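Local coordinates for protein alpha-glucosidase (Pseudoalteromonas sp. K8, PDB 5HQA) that hydrolyses alpha-glucosides as a calcium-binding, chloride-activated member of glycoside hydrolase family 97, at residues G149-Y157 / E455-N463; N434-R445 / M483-T491. All coordinates share one frame; numbering follows the deposited sequence.

From the N terminus, the chain first reaches 149-157, a loop between strands 141-144 and 158-161 of the N-terminal beta-sandwich region. Interaction 1 brings it against 455-463, which follows the parallel-sheet strand 451-454, and so closes a loop of nearly 300 residues. Segment 434-445, which begins at the end of strand 432-435, lies within that loop, but its partner 483-491 comes after 455-463. The two contacts therefore cross, and interaction 2 closes a much shorter loop inside the barrel domain. They touch through backbone bonds, Glu455 N to Thr435 O and Gln460 N to Phe490 O, and both reach the calcium ion and the bound inhibitor.

Interaction 1: G149-Y157 / E455-N463; sequences GWNRYEYVY and EGARGQEFN. With CA (calcium ion), chain C; AC1 (4,6-dideoxy-4-{[(1S,4R,5S,6S)-4,5,6-trihydroxy-3-(hydroxymethyl)cyclohex-2-en-1-yl]amino}-alpha-D-glucopyranose), chain B.
The carbonyl oxygen of Glu154 is held twice: a water donates to it while accepting from Arg458 NH1, and Asn151 ND2 lies 2.9 Å from Glu154 O, in the carbonyl plane on a lone pair. A second water links Tyr155 O to Arg458 N, so water bridges the segments where no direct hydrogen bond does. Arg458 runs alongside the 154-156 backbone and bends at chi3 (58°), which slots its guanidinium between Phe462 CD2, over the centre of one face, and Val156 CG1, 3.5 Å above the opposite face and nearer the rim. Asn470 and Pro468 take up its NE and NH2. Phe462 in turn has Arg458 CG over its ring face and turns its edge to Glu154 and Asn151, with CZ 3.4 Å from Glu154 OE2.

A type II' turn from Asn151 to Glu154 shapes this loop, by which the mutarotase-like N-terminal domain reaches into the active site of the barrel, as is known for family 97 enzymes. The extended Glu154 chain (chi2 176°) carries its carboxylate to the calcium ion, with OE1 2.4 Å from the metal. Glu455 OE1 and Glu461 OE2 also bind the ion; Glu437 and atoms O3, N4A and O2B of the inhibitor complete the site. Shared coordination explains why Glu154 OE1 and Glu455 OE1 sit only 2.8 Å apart, their carboxylate planes 64° apart. The other oxygen, Glu154 OE2, forms a 2.6 Å salt bridge with Arg152 NH2 and accepts from inhibitor O2, to which Arg152 NH2 also donates at 3.3 Å; with OE1 on the metal, these bonds probably fix the rotation of the carboxylate. Next to Glu154 in the loop, Tyr153 CB packs 3.3 Å from Gly456 O.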
loop_
_atom_site.group_PDB
_atom_site.type_symbol
_atom_site.label_atom_id
_atom_site.label_comp_id
_atom_site.label_asym_id
_atom_site.label_seq_id
_atom_site.Cartn_x
_atom_site.Cartn_y
_atom_site.Cartn_z
ATOM N N GLY A 149 8.515 6.113 14.621
ATOM C CA GLY A 149 9.292 7.311 14.390
ATOM C C GLY A 149 8.412 8.502 14.117
ATOM O O GLY A 149 7.209 8.377 13.899
ATOM N N TRP A 150 9.031 9.682 14.119
ATOM C CA TRP A 150 8.241 10.896 13.967
ATOM C C TRP A 150 7.601 10.999 12.586
ATOM O O TRP A 150 6.583 11.693 12.443
ATOM C CB TRP A 150 9.101 12.136 14.236
ATOM C CG TRP A 150 10.071 12.435 13.143
ATOM C CD1 TRP A 150 11.321 11.906 12.983
ATOM C CD2 TRP A 150 9.871 13.331 12.045
ATOM N NE1 TRP A 150 11.911 12.418 11.853
ATOM C CE2 TRP A 150 11.040 13.294 11.257
ATOM C CE3 TRP A 150 8.820 14.154 11.651
ATOM C CZ2 TRP A 150 11.187 14.052 10.107
ATOM C CZ3 TRP A 150 8.967 14.911 10.496
ATOM C CH2 TRP A 150 10.141 14.852 9.739
ATOM N N ASN A 151 8.142 10.303 11.577
ATOM C CA ASN A 151 7.599 10.416 10.227
ATOM C C ASN A 151 6.796 9.197 9.782
ATOM O O ASN A 151 6.609 9.007 8.577
ATOM C CB ASN A 151 8.702 10.711 9.204
ATOM C CG ASN A 151 8.266 11.758 8.186
ATOM O OD1 ASN A 151 7.523 12.678 8.525
ATOM N ND2 ASN A 151 8.697 11.611 6.940
ATOM N N ARG A 152 6.295 8.386 10.718
ATOM C CA ARG A 152 5.260 7.362 10.425
ATOM C C ARG A 152 5.845 6.337 9.453
ATOM O O ARG A 152 6.894 5.742 9.749
ATOM C CB ARG A 152 3.985 8.059 9.935
ATOM C CG ARG A 152 3.380 9.123 10.879
ATOM C CD ARG A 152 2.250 9.890 10.158
ATOM N NE ARG A 152 2.701 10.217 8.815
ATOM C CZ ARG A 152 3.396 11.297 8.502
ATOM N NH1 ARG A 152 3.674 12.201 9.424
ATOM N NH2 ARG A 152 3.798 11.477 7.258
ATOM N N TYR A 153 5.207 6.080 8.307
ATOM C CA TYR A 153 5.734 5.143 7.323
ATOM C C TYR A 153 6.645 5.812 6.305
ATOM O O TYR A 153 7.199 5.118 5.443
ATOM C CB TYR A 153 4.595 4.446 6.562
ATOM C CG TYR A 153 3.599 3.679 7.404
ATOM C CD1 TYR A 153 3.987 2.558 8.142
ATOM C CD2 TYR A 153 2.254 4.046 7.419
ATOM C CE1 TYR A 153 3.055 1.838 8.904
ATOM C CE2 TYR A 153 1.320 3.340 8.167
ATOM C CZ TYR A 153 1.728 2.240 8.908
ATOM O OH TYR A 153 0.791 1.553 9.649
ATOM N N GLU A 154 6.797 7.136 6.360
ATOM C CA GLU A 154 7.480 7.871 5.294
ATOM C C GLU A 154 8.980 7.951 5.590
ATOM O O GLU A 154 9.528 8.985 5.981
ATOM C CB GLU A 154 6.848 9.248 5.112
ATOM C CG GLU A 154 5.457 9.174 4.463
ATOM C CD GLU A 154 4.754 10.530 4.368
ATOM O OE1 GLU A 154 3.785 10.650 3.584
ATOM O OE2 GLU A 154 5.166 11.471 5.082
ATOM N N TYR A 155 9.648 6.814 5.379
ATOM C CA TYR A 155 11.092 6.684 5.526
ATOM C C TYR A 155 11.661 5.972 4.310
ATOM O O TYR A 155 10.980 5.154 3.687
ATOM C CB TYR A 155 11.459 5.870 6.776
ATOM C CG TYR A 155 11.224 6.615 8.060
ATOM C CD1 TYR A 155 12.214 7.437 8.585
ATOM C CD2 TYR A 155 10.012 6.512 8.743
ATOM C CE1 TYR A 155 12.012 8.137 9.772
ATOM C CE2 TYR A 155 9.798 7.211 9.924
ATOM C CZ TYR A 155 10.806 8.023 10.433
ATOM O OH TYR A 155 10.622 8.722 11.604
ATOM N N VAL A 156 12.919 6.256 3.981
ATOM C CA VAL A 156 13.595 5.412 2.996
ATOM C C VAL A 156 14.028 4.119 3.679
ATOM O O VAL A 156 14.236 4.072 4.897
ATOM C CB VAL A 156 14.786 6.140 2.338
ATOM C CG1 VAL A 156 14.313 7.422 1.648
ATOM C CG2 VAL A 156 15.882 6.434 3.360
ATOM N N TYR A 157 14.148 3.051 2.893
ATOM C CA TYR A 157 14.448 1.735 3.442
ATOM C C TYR A 157 15.929 1.590 3.767
ATOM O O TYR A 157 16.800 2.063 3.023
ATOM C CB TYR A 157 13.987 0.641 2.464
ATOM C CG TYR A 157 12.498 0.449 2.607
ATOM C CD1 TYR A 157 11.608 1.333 1.999
ATOM C CD2 TYR A 157 11.982 -0.551 3.431
ATOM C CE1 TYR A 157 10.241 1.208 2.177
ATOM C CE2 TYR A 157 10.618 -0.687 3.620
ATOM C CZ TYR A 157 9.751 0.194 2.985
ATOM O OH TYR A 157 8.400 0.069 3.173
ATOM N N GLU A 455 -1.321 6.137 0.608
ATOM C CA GLU A 455 0.097 6.454 0.511
ATOM C C GLU A 455 0.866 5.549 1.479
ATOM O O GLU A 455 1.137 4.389 1.149
ATOM C CB GLU A 455 0.324 7.944 0.779
ATOM C CG GLU A 455 1.697 8.441 0.382
ATOM C CD GLU A 455 1.836 9.941 0.596
ATOM O OE1 GLU A 455 1.655 10.405 1.745
ATOM O OE2 GLU A 455 2.103 10.656 -0.393
ATOM N N GLY A 456 1.208 6.032 2.671
ATOM C CA GLY A 456 1.819 5.129 3.652
ATOM C C GLY A 456 3.223 4.666 3.311
ATOM O O GLY A 456 3.592 3.511 3.602
ATOM N N ALA A 457 4.017 5.550 2.710
ATOM C CA ALA A 457 5.390 5.363 2.260
ATOM C C ALA A 457 5.799 6.682 1.622
ATOM O O ALA A 457 4.947 7.525 1.318
ATOM C CB ALA A 457 5.529 4.210 1.249
ATOM N N ARG A 458 7.100 6.857 1.415
ATOM C CA ARG A 458 7.565 8.031 0.686
ATOM C C ARG A 458 7.216 7.898 -0.793
ATOM O O ARG A 458 7.686 6.976 -1.470
ATOM C CB ARG A 458 9.068 8.204 0.869
ATOM C CG ARG A 458 9.444 8.772 2.232
ATOM C CD ARG A 458 10.962 8.826 2.421
ATOM N NE ARG A 458 11.637 9.623 1.393
ATOM C CZ ARG A 458 12.499 10.608 1.642
ATOM N NH1 ARG A 458 12.802 10.948 2.893
ATOM N NH2 ARG A 458 13.070 11.254 0.630
ATOM N N GLY A 459 6.391 8.818 -1.295
ATOM C CA GLY A 459 6.077 8.904 -2.699
ATOM C C GLY A 459 6.771 10.066 -3.385
ATOM O O GLY A 459 7.779 10.605 -2.905
ATOM N N GLN A 460 6.208 10.468 -4.532
ATOM C CA GLN A 460 6.810 11.504 -5.372
ATOM C C GLN A 460 7.003 12.824 -4.633
ATOM O O GLN A 460 7.934 13.578 -4.948
ATOM C CB GLN A 460 5.929 11.732 -6.600
ATOM C CG GLN A 460 6.574 12.544 -7.709
ATOM C CD GLN A 460 7.478 11.688 -8.579
ATOM O OE1 GLN A 460 8.695 11.636 -8.369
ATOM N NE2 GLN A 460 6.885 11.007 -9.560
ATOM N N GLU A 461 6.126 13.139 -3.674
ATOM C CA GLU A 461 6.205 14.441 -3.010
ATOM C C GLU A 461 7.562 14.662 -2.352
ATOM O O GLU A 461 8.049 15.796 -2.308
ATOM C CB GLU A 461 5.093 14.575 -1.972
ATOM C CG GLU A 461 5.123 13.485 -0.900
ATOM C CD GLU A 461 4.121 13.733 0.211
ATOM O OE1 GLU A 461 3.539 14.838 0.237
ATOM O OE2 GLU A 461 3.922 12.837 1.065
ATOM N N PHE A 462 8.194 13.602 -1.835
ATOM C CA PHE A 462 9.507 13.786 -1.219
ATOM C C PHE A 462 10.574 14.156 -2.231
ATOM O O PHE A 462 11.659 14.583 -1.828
ATOM C CB PHE A 462 9.926 12.535 -0.445
ATOM C CG PHE A 462 9.277 12.437 0.896
ATOM C CD1 PHE A 462 7.975 11.961 1.017
ATOM C CD2 PHE A 462 9.944 12.868 2.031
ATOM C CE1 PHE A 462 7.355 11.905 2.264
ATOM C CE2 PHE A 462 9.337 12.812 3.280
ATOM C CZ PHE A 462 8.043 12.333 3.400
ATOM N N ASN A 463 10.289 14.015 -3.525
ATOM C CA ASN A 463 11.228 14.450 -4.543
ATOM C C ASN A 463 11.109 15.928 -4.848
ATOM O O ASN A 463 11.947 16.458 -5.583
ATOM C CB ASN A 463 11.031 13.624 -5.809
ATOM C CG ASN A 463 11.384 12.177 -5.594
ATOM O OD1 ASN A 463 12.226 11.859 -4.751
ATOM N ND2 ASN A 463 10.738 11.287 -6.334
HETATM CA CA CA C . 2.336 12.390 2.683
HETATM C C1 AC1 B . 4.763 16.586 5.863
HETATM O O2 AC1 B . 5.194 14.317 6.495
HETATM C C2 AC1 B . 4.214 15.167 5.875
HETATM C C4A AC1 B . -0.656 16.507 0.211
HETATM C C3 AC1 B . 3.869 14.693 4.489
HETATM O O3 AC1 B . 3.423 13.325 4.525
HETATM C C4 AC1 B . 2.833 15.601 3.881
HETATM N N4A AC1 B . 2.216 15.052 2.633
HETATM C C5 AC1 B . 3.661 16.849 3.618
HETATM O O5 AC1 B . 3.985 17.469 4.932
HETATM C C6 AC1 B . 2.997 17.877 2.755
HETATM C C1B AC1 B . 0.710 15.099 2.597
HETATM C C2B AC1 B . 0.152 14.381 1.198
HETATM O O2B AC1 B . 0.793 13.110 1.081
HETATM C C3B AC1 B . 0.338 15.216 0.084
HETATM O O3B AC1 B . 0.038 14.562 -1.175
HETATM O O4 AC1 B . -0.393 17.428 -0.829
HETATM C C5B AC1 B . -0.548 17.179 1.486
HETATM C C7B AC1 B . 0.152 16.402 2.732
HETATM C C6B AC1 B . -1.583 18.275 1.789
HETATM O O6B AC1 B . -2.799 17.649 2.057
HETATM O O HOH W 1 11.873 10.356 5.642
HETATM O O HOH W 2 8.825 4.684 2.069
#

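Interaction 2: N434-R445 / M483-T491. With CA (calcium ion), chain C; AC1 (4,6-dideoxy-4-{[(1S,4R,5S,6S)-4,5,6-trihydroxy-3-(hydroxymethyl)cyclohex-2-en-1-yl]amino}-alpha-D-glucopyranose), chain B.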
loop_
_atom_site.group_PDB
_atom_site.type_symbol
_atom_site.label_atom_id
_atom_site.label_comp_id
_atom_site.label_asym_id
_atom_site.label_seq_id
_atom_site.Cartn_x
_atom_site.Cartn_y
_atom_site.Cartn_z
ATOM N N ASN A 434 -8.943 7.638 -0.987
ATOM C CA ASN A 434 -7.498 7.529 -1.177
ATOM C C ASN A 434 -6.860 8.157 0.058
ATOM O O ASN A 434 -6.901 9.381 0.216
ATOM C CB ASN A 434 -7.101 8.252 -2.472
ATOM C CG ASN A 434 -5.610 8.534 -2.585
ATOM O OD1 ASN A 434 -4.783 7.951 -1.879
ATOM N ND2 ASN A 434 -5.259 9.431 -3.511
ATOM N N THR A 435 -6.298 7.338 0.951
ATOM C CA THR A 435 -5.878 7.806 2.274
ATOM C C THR A 435 -4.387 8.114 2.290
ATOM O O THR A 435 -3.565 7.204 2.128
ATOM C CB THR A 435 -6.169 6.765 3.354
ATOM O OG1 THR A 435 -7.526 6.325 3.260
ATOM C CG2 THR A 435 -5.923 7.367 4.748
ATOM N N HIS A 436 -4.031 9.373 2.542
ATOM C CA HIS A 436 -2.643 9.714 2.835
ATOM C C HIS A 436 -2.430 9.805 4.343
ATOM O O HIS A 436 -3.360 10.097 5.099
ATOM C CB HIS A 436 -2.231 11.011 2.128
ATOM C CG HIS A 436 -1.988 10.815 0.660
ATOM N ND1 HIS A 436 -0.915 11.366 -0.009
ATOM C CD2 HIS A 436 -2.668 10.081 -0.258
ATOM C CE1 HIS A 436 -0.954 10.994 -1.278
ATOM N NE2 HIS A 436 -2.014 10.224 -1.457
ATOM N N GLU A 437 -1.192 9.542 4.769
ATOM C CA GLU A 437 -0.865 9.252 6.161
ATOM C C GLU A 437 -1.866 8.239 6.726
ATOM O O GLU A 437 -2.598 8.535 7.675
ATOM C CB GLU A 437 -0.817 10.513 7.016
ATOM C CG GLU A 437 0.213 11.523 6.503
ATOM C CD GLU A 437 -0.269 12.246 5.252
ATOM O OE1 GLU A 437 -1.420 12.727 5.273
ATOM O OE2 GLU A 437 0.475 12.296 4.236
ATOM N N PRO A 438 -1.915 7.028 6.156
ATOM C CA PRO A 438 -2.964 6.064 6.488
ATOM C C PRO A 438 -2.507 5.070 7.531
ATOM O O PRO A 438 -1.370 5.133 8.009
ATOM C CB PRO A 438 -3.167 5.345 5.156
ATOM C CG PRO A 438 -1.733 5.199 4.680
ATOM C CD PRO A 438 -1.023 6.489 5.116
ATOM N N ILE A 439 -3.386 4.126 7.857
ATOM C CA ILE A 439 -2.944 2.832 8.362
ATOM C C ILE A 439 -2.415 2.032 7.176
ATOM O O ILE A 439 -2.904 2.164 6.046
ATOM C CB ILE A 439 -4.100 2.098 9.076
ATOM C CG1 ILE A 439 -3.653 0.726 9.595
ATOM C CG2 ILE A 439 -5.302 1.912 8.129
ATOM C CD1 ILE A 439 -2.636 0.796 10.732
ATOM N N LYS A 440 -1.397 1.211 7.418
ATOM C CA LYS A 440 -0.872 0.357 6.359
ATOM C C LYS A 440 -1.981 -0.515 5.776
ATOM O O LYS A 440 -2.962 -0.848 6.450
ATOM C CB LYS A 440 0.255 -0.518 6.900
ATOM C CG LYS A 440 -0.239 -1.527 7.948
ATOM C CD LYS A 440 0.918 -2.125 8.749
ATOM C CE LYS A 440 0.388 -3.112 9.781
ATOM N NZ LYS A 440 1.470 -3.723 10.617
ATOM N N ASP A 441 -1.825 -0.849 4.495
ATOM C CA ASP A 441 -2.776 -1.701 3.790
ATOM C C ASP A 441 -2.689 -3.120 4.347
ATOM O O ASP A 441 -1.593 -3.673 4.481
ATOM C CB ASP A 441 -2.449 -1.675 2.289
ATOM C CG ASP A 441 -3.521 -2.336 1.414
ATOM O OD1 ASP A 441 -4.252 -3.229 1.903
ATOM O OD2 ASP A 441 -3.614 -1.956 0.214
ATOM N N THR A 442 -3.835 -3.698 4.723
ATOM C CA THR A 442 -3.858 -5.090 5.166
ATOM C C THR A 442 -4.878 -5.902 4.374
ATOM O O THR A 442 -5.344 -6.946 4.848
ATOM C CB THR A 442 -4.121 -5.199 6.677
ATOM O OG1 THR A 442 -5.393 -4.626 7.002
ATOM C CG2 THR A 442 -3.029 -4.450 7.455
ATOM N N GLY A 443 -5.219 -5.445 3.166
ATOM C CA GLY A 443 -6.101 -6.178 2.274
ATOM C C GLY A 443 -7.573 -5.852 2.392
ATOM O O GLY A 443 -8.391 -6.542 1.771
ATOM N N LEU A 444 -7.944 -4.820 3.153
ATOM C CA LEU A 444 -9.358 -4.552 3.381
ATOM C C LEU A 444 -10.087 -4.057 2.130
ATOM O O LEU A 444 -11.324 -4.052 2.126
ATOM C CB LEU A 444 -9.514 -3.545 4.525
ATOM C CG LEU A 444 -9.240 -4.143 5.905
ATOM C CD1 LEU A 444 -9.019 -3.046 6.935
ATOM C CD2 LEU A 444 -10.414 -5.034 6.305
ATOM N N ARG A 445 -9.364 -3.659 1.074
ATOM C CA ARG A 445 -10.020 -3.351 -0.197
ATOM C C ARG A 445 -10.855 -4.521 -0.716
ATOM O O ARG A 445 -11.789 -4.306 -1.496
ATOM C CB ARG A 445 -8.980 -2.946 -1.255
ATOM C CG ARG A 445 -7.959 -4.053 -1.570
ATOM C CD ARG A 445 -6.862 -3.561 -2.514
ATOM N NE ARG A 445 -5.695 -4.450 -2.536
ATOM C CZ ARG A 445 -5.273 -5.135 -3.604
ATOM N NH1 ARG A 445 -5.919 -5.065 -4.772
ATOM N NH2 ARG A 445 -4.182 -5.894 -3.506
ATOM N N MET A 483 4.894 -2.341 -1.291
ATOM C CA MET A 483 3.933 -2.779 -2.302
ATOM C C MET A 483 3.400 -4.183 -2.034
ATOM O O MET A 483 2.382 -4.564 -2.626
ATOM C CB MET A 483 4.543 -2.707 -3.706
ATOM C CG MET A 483 4.933 -1.293 -4.144
ATOM S SD MET A 483 3.669 -0.018 -3.865
ATOM C CE MET A 483 2.397 -0.539 -5.013
ATOM N N LEU A 484 4.047 -4.962 -1.159
ATOM C CA LEU A 484 3.454 -6.233 -0.748
ATOM C C LEU A 484 2.159 -6.033 0.034
ATOM O O LEU A 484 1.334 -6.954 0.098
ATOM C CB LEU A 484 4.447 -7.041 0.089
ATOM C CG LEU A 484 5.805 -7.363 -0.549
ATOM C CD1 LEU A 484 6.601 -8.274 0.382
ATOM C CD2 LEU A 484 5.649 -8.006 -1.927
ATOM N N ALA A 485 1.960 -4.855 0.630
ATOM C CA ALA A 485 0.747 -4.606 1.400
ATOM C C ALA A 485 -0.459 -4.333 0.512
ATOM O O ALA A 485 -1.584 -4.638 0.913
ATOM C CB ALA A 485 0.961 -3.435 2.364
ATOM N N GLY A 486 -0.255 -3.773 -0.683
ATOM C CA GLY A 486 -1.351 -3.407 -1.559
ATOM C C GLY A 486 -1.048 -2.142 -2.349
ATOM O O GLY A 486 0.082 -1.637 -2.332
ATOM N N PRO A 487 -2.056 -1.598 -3.044
ATOM C CA PRO A 487 -1.802 -0.473 -3.965
ATOM C C PRO A 487 -1.282 0.774 -3.259
ATOM O O PRO A 487 -1.562 1.019 -2.083
ATOM C CB PRO A 487 -3.173 -0.215 -4.608
ATOM C CG PRO A 487 -4.179 -0.907 -3.710
ATOM C CD PRO A 487 -3.445 -2.087 -3.128
ATOM N N MET A 488 -0.516 1.577 -3.998
ATOM C CA MET A 488 0.017 2.817 -3.457
ATOM C C MET A 488 -0.230 3.957 -4.424
ATOM O O MET A 488 0.025 3.821 -5.625
ATOM C CB MET A 488 1.513 2.720 -3.171
ATOM C CG MET A 488 2.094 4.050 -2.683
ATOM S SD MET A 488 3.873 3.987 -2.464
ATOM C CE MET A 488 4.210 5.661 -1.880
ATOM N N ASP A 489 -0.713 5.080 -3.888
ATOM C CA ASP A 489 -0.831 6.347 -4.614
ATOM C C ASP A 489 0.527 7.050 -4.563
ATOM O O ASP A 489 0.790 7.903 -3.713
ATOM C CB ASP A 489 -1.936 7.203 -3.993
ATOM C CG ASP A 489 -2.214 8.496 -4.772
ATOM O OD1 ASP A 489 -2.256 8.454 -6.029
ATOM O OD2 ASP A 489 -2.421 9.556 -4.115
ATOM N N PHE A 490 1.415 6.671 -5.494
ATOM C CA PHE A 490 2.777 7.210 -5.534
ATOM C C PHE A 490 2.851 8.577 -6.214
ATOM O O PHE A 490 3.801 9.335 -5.967
ATOM C CB PHE A 490 3.702 6.218 -6.259
ATOM C CG PHE A 490 5.152 6.637 -6.279
ATOM C CD1 PHE A 490 6.003 6.278 -5.242
ATOM C CD2 PHE A 490 5.658 7.399 -7.332
ATOM C CE1 PHE A 490 7.338 6.676 -5.246
ATOM C CE2 PHE A 490 6.994 7.809 -7.346
ATOM C CZ PHE A 490 7.833 7.446 -6.297
ATOM N N THR A 491 1.850 8.914 -7.031
ATOM C CA THR A 491 1.769 10.041 -7.967
ATOM C C THR A 491 2.983 10.043 -8.900
ATOM O O THR A 491 3.848 10.923 -8.812
ATOM C CB THR A 491 1.599 11.393 -7.243
ATOM O OG1 THR A 491 2.823 11.823 -6.640
ATOM C CG2 THR A 491 0.513 11.306 -6.165
HETATM CA CA CA C . 2.336 12.390 2.683
HETATM C C1 AC1 B . 4.763 16.586 5.863
HETATM O O2 AC1 B . 5.194 14.317 6.495
HETATM C C2 AC1 B . 4.214 15.167 5.875
HETATM C C4A AC1 B . -0.656 16.507 0.211
HETATM C C3 AC1 B . 3.869 14.693 4.489
HETATM O O3 AC1 B . 3.423 13.325 4.525
HETATM C C4 AC1 B . 2.833 15.601 3.881
HETATM N N4A AC1 B . 2.216 15.052 2.633
HETATM C C5 AC1 B . 3.661 16.849 3.618
HETATM O O5 AC1 B . 3.985 17.469 4.932
HETATM C C6 AC1 B . 2.997 17.877 2.755
HETATM C C1B AC1 B . 0.710 15.099 2.597
HETATM C C2B AC1 B . 0.152 14.381 1.198
HETATM O O2B AC1 B . 0.793 13.110 1.081
HETATM C C3B AC1 B . 0.338 15.216 0.084
HETATM O O3B AC1 B . 0.038 14.562 -1.175
HETATM O O4 AC1 B . -0.393 17.428 -0.829
HETATM C C5B AC1 B . -0.548 17.179 1.486
HETATM C C7B AC1 B . 0.152 16.402 2.732
HETATM C C6B AC1 B . -1.583 18.275 1.789
HETATM O O6B AC1 B . -2.799 17.649 2.057
HETATM O O HOH W 3 -3.951 0.559 -0.523
HETATM O O HOH W 4 -2.201 -6.968 -1.536
#
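Direct hydrogen bonds converge on Asp489 OD2, which accepts from two side chains of 434-445. With CG trans to its own backbone N (chi1 -175°), Asp489 reaches across to both donors. His436 NE2 approaches at 2.8 Å in its ring plane and uses the anti lone pair of Asp489 OD2, whereas Asn434 ND2 meets Asp489 OD2 at 2.9 Å from above the carboxylate plane. Tyr266 holds the other oxygen, OD1. Buried Asn434 OD1 has no polar partner. Through the other ring nitrogen, His436 ND1 donates to inhibitor O2B at 2.7 Å, almost straight (172°), and O2B itself binds the calcium ion; Asp489 thus probably orients, from the second shell, a histidine that binds the inhibitor's cyclitol ring. A leucine in place of His436 would probably leave inhibitor O2B without this donor and Asp489 OD2 with Asn434 ND2 alone of its two donors from 434-445. Metal binding falls to Glu437, whose OE2 joins the calcium site.

Within its own segment, Asp441 OD1 accepts directly from Gly443 N at 2.7 Å, an Asx turn. Water mediates across the contact, donating to both Asp441 OD2 and Pro487 O.

Packing is close here: Asp441 OD2 lies 3.2 Å from Gly486 CA, where a side chain would clash, and Ala485 CB sits against Asp441 O. Pro487 CD rests 3.3 Å above one face of the Arg445 guanidinium, near its rim; Glu72 pairs with that arginine.

Strand 432-435, flanked by 384-388 and 451-454 in the parallel barrel sheet, thereby meets the chain leaving helix 482-485, and strand 181-187 of the N-terminal domain packs His185 against both Lys440 and Ala485.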